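PDB 2O0M: transcriptional regulator, SorC family from Enterococcus faecalis, which probably regulates transcription by binding DNA, with a putative sugar-binding domain that may recognise a carbohydrate effector. Local coordinates for residues Y275-E280 with R317-N322. Sequence-based numbering, arbitrary orientation.
Sequences YFFDEE and RAYMKN. With PO4 (phosphate ion), chain C.
The rings of F277 and Y319 meet edge to face, planes at 81° and centroids 5.4 Å apart: Y319 CD1 lies over one face of F277, 3.7 Å from its CE2. With CG anti to the backbone N (chi1 168°), Y319 is swung alongside F277, the two side chains running in the same direction while the Y319 edge turns onto the F277 ring. One residue earlier, the A318 methyl packs against the backbone, CB 3.4 Å from D278 O. K321, extended past CG, brings NZ to E279 O at 2.7 Å, in the carbonyl plane and on a lone pair. A water accepts from K321 NZ (2.8 Å) and donates to E280 OE2 and, at longer range, to E280 O; it thus links ammonium to carboxylate, whose direct salt bridge, E280 OE2 to K321 NZ, is long at 4.0 Å. R317 turns its guanidinium edge to a phosphate, probably a crystallisation component, NE and NH2 donating to O4 and O1 (NH2 to O1 3.0 Å). Further out, D278 OD1 accepts from K282 N, and H241 meets the Y319 ring. Helix 313-320 and K321 thus hold residues 277-280 through a buried aromatic pair and a surface lysine, whose charge is probably eased by carbonyl, water and carboxylate together.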
loop_
_atom_site.group_PDB
_atom_site.type_symbol
_atom_site.label_atom_id
_atom_site.label_comp_id
_atom_site.label_asym_id
_atom_site.label_seq_id
_atom_site.Cartn_x
_atom_site.Cartn_y
_atom_site.Cartn_z
ATOM N N TYR A 275 10.040 3.357 0.675
ATOM C CA TYR A 275 11.253 2.868 0.016
ATOM C C TYR A 275 11.166 3.164 -1.465
ATOM O O TYR A 275 10.085 3.067 -2.051
ATOM C CB TYR A 275 11.423 1.357 0.200
ATOM C CG TYR A 275 11.480 0.918 1.652
ATOM C CD1 TYR A 275 12.689 0.735 2.307
ATOM C CD2 TYR A 275 10.311 0.702 2.372
ATOM C CE1 TYR A 275 12.733 0.339 3.636
ATOM C CE2 TYR A 275 10.339 0.313 3.696
ATOM C CZ TYR A 275 11.545 0.119 4.330
ATOM O OH TYR A 275 11.549 -0.278 5.652
ATOM N N PHE A 276 12.304 3.511 -2.070
ATOM C CA PHE A 276 12.367 3.774 -3.506
ATOM C C PHE A 276 13.229 2.737 -4.206
ATOM O O PHE A 276 14.300 2.409 -3.721
ATOM C CB PHE A 276 12.901 5.184 -3.755
ATOM C CG PHE A 276 11.960 6.249 -3.293
ATOM C CD1 PHE A 276 11.067 6.823 -4.183
ATOM C CD2 PHE A 276 11.903 6.618 -1.953
ATOM C CE1 PHE A 276 10.170 7.771 -3.767
ATOM C CE2 PHE A 276 10.987 7.567 -1.520
ATOM C CZ PHE A 276 10.126 8.144 -2.422
ATOM N N PHE A 277 12.745 2.238 -5.342
ATOM C CA PHE A 277 13.368 1.108 -6.043
ATOM C C PHE A 277 13.759 1.485 -7.473
ATOM O O PHE A 277 12.988 2.117 -8.183
ATOM C CB PHE A 277 12.403 -0.076 -6.109
ATOM C CG PHE A 277 11.861 -0.496 -4.769
ATOM C CD1 PHE A 277 12.431 -1.561 -4.069
ATOM C CD2 PHE A 277 10.770 0.163 -4.207
ATOM C CE1 PHE A 277 11.925 -1.948 -2.843
ATOM C CE2 PHE A 277 10.270 -0.218 -2.977
ATOM C CZ PHE A 277 10.856 -1.276 -2.285
ATOM N N ASP A 278 14.952 1.077 -7.905
ATOM C CA ASP A 278 15.319 1.241 -9.308
ATOM C C ASP A 278 14.788 0.053 -10.114
ATOM O O ASP A 278 14.146 -0.836 -9.549
ATOM C CB ASP A 278 16.833 1.469 -9.488
ATOM C CG ASP A 278 17.679 0.267 -9.101
ATOM O OD1 ASP A 278 17.157 -0.860 -9.013
ATOM O OD2 ASP A 278 18.897 0.456 -8.894
ATOM N N GLU A 279 15.017 0.049 -11.426
ATOM C CA GLU A 279 14.412 -0.974 -12.297
ATOM C C GLU A 279 14.931 -2.391 -12.003
ATOM O O GLU A 279 14.246 -3.381 -12.273
ATOM C CB GLU A 279 14.569 -0.612 -13.784
ATOM C CG GLU A 279 15.909 -0.917 -14.407
ATOM C CD GLU A 279 15.913 -0.685 -15.911
ATOM O OE1 GLU A 279 17.012 -0.706 -16.507
ATOM O OE2 GLU A 279 14.824 -0.470 -16.496
ATOM N N GLU A 280 16.128 -2.479 -11.427
ATOM C CA GLU A 280 16.660 -3.765 -10.967
ATOM C C GLU A 280 16.018 -4.264 -9.670
ATOM O O GLU A 280 16.338 -5.351 -9.196
ATOM C CB GLU A 280 18.182 -3.697 -10.827
ATOM C CG GLU A 280 18.894 -3.517 -12.157
ATOM C CD GLU A 280 18.543 -4.605 -13.161
ATOM O OE1 GLU A 280 18.044 -4.269 -14.261
ATOM O OE2 GLU A 280 18.748 -5.796 -12.840
ATOM N N ARG A 317 6.713 -3.484 -12.077
ATOM C CA ARG A 317 7.833 -4.399 -12.330
ATOM C C ARG A 317 8.975 -4.207 -11.325
ATOM O O ARG A 317 9.535 -5.172 -10.817
ATOM C CB ARG A 317 8.372 -4.204 -13.747
ATOM C CG ARG A 317 7.481 -4.775 -14.823
ATOM C CD ARG A 317 7.853 -4.220 -16.176
ATOM N NE ARG A 317 9.274 -4.407 -16.467
ATOM C CZ ARG A 317 10.025 -3.545 -17.149
ATOM N NH1 ARG A 317 9.506 -2.423 -17.643
ATOM N NH2 ARG A 317 11.310 -3.801 -17.352
ATOM N N ALA A 318 9.308 -2.959 -11.030
ATOM C CA ALA A 318 10.468 -2.664 -10.193
ATOM C C ALA A 318 10.224 -3.060 -8.741
ATOM O O ALA A 318 11.106 -3.618 -8.077
ATOM C CB ALA A 318 10.839 -1.201 -10.295
ATOM N N TYR A 319 9.030 -2.764 -8.237
ATOM C CA TYR A 319 8.714 -3.124 -6.855
ATOM C C TYR A 319 8.499 -4.634 -6.737
ATOM O O TYR A 319 8.971 -5.260 -5.792
ATOM C CB TYR A 319 7.470 -2.399 -6.308
ATOM C CG TYR A 319 7.063 -3.037 -5.003
ATOM C CD1 TYR A 319 7.775 -2.775 -3.830
ATOM C CD2 TYR A 319 6.055 -3.990 -4.955
ATOM C CE1 TYR A 319 7.457 -3.411 -2.629
ATOM C CE2 TYR A 319 5.726 -4.627 -3.767
ATOM C CZ TYR A 319 6.422 -4.340 -2.607
ATOM O OH TYR A 319 6.087 -4.995 -1.431
HETATM N N MSE A 320 7.757 -5.216 -7.671
HETATM C CA MSE A 320 7.318 -6.598 -7.498
HETATM C C MSE A 320 8.478 -7.598 -7.523
HETATM O O MSE A 320 8.328 -8.730 -7.042
HETATM C CB MSE A 320 6.224 -6.953 -8.521
HETATM C CG MSE A 320 4.905 -6.225 -8.284
HETATM SE SE MSE A 320 3.993 -6.714 -6.640
HETATM C CE MSE A 320 3.983 -8.610 -6.941
ATOM N N LYS A 321 9.630 -7.174 -8.051
ATOM C CA LYS A 321 10.827 -8.025 -8.142
ATOM C C LYS A 321 11.188 -8.678 -6.823
ATOM O O LYS A 321 11.509 -9.884 -6.786
ATOM C CB LYS A 321 12.032 -7.224 -8.648
ATOM C CG LYS A 321 12.138 -7.193 -10.138
ATOM C CD LYS A 321 13.397 -6.502 -10.604
ATOM C CE LYS A 321 13.647 -6.757 -12.073
ATOM N NZ LYS A 321 14.773 -5.959 -12.611
ATOM N N ASN A 322 11.130 -7.884 -5.756
ATOM C CA ASN A 322 11.462 -8.333 -4.404
ATOM C C ASN A 322 10.276 -8.373 -3.424
ATOM O O ASN A 322 10.488 -8.483 -2.220
ATOM C CB ASN A 322 12.591 -7.461 -3.828
ATOM C CG ASN A 322 12.110 -6.077 -3.321
ATOM O OD1 ASN A 322 10.944 -5.668 -3.503
ATOM N ND2 ASN A 322 13.031 -5.350 -2.684
HETATM P P PO4 C . 11.606 -6.840 -15.215
HETATM O O1 PO4 C . 12.692 -6.050 -15.904
HETATM O O2 PO4 C . 10.708 -7.561 -16.184
HETATM O O3 PO4 C . 12.254 -7.834 -14.290
HETATM O O4 PO4 C . 10.766 -5.900 -14.399
HETATM O O HOH W 1 16.958 -7.373 -11.694
#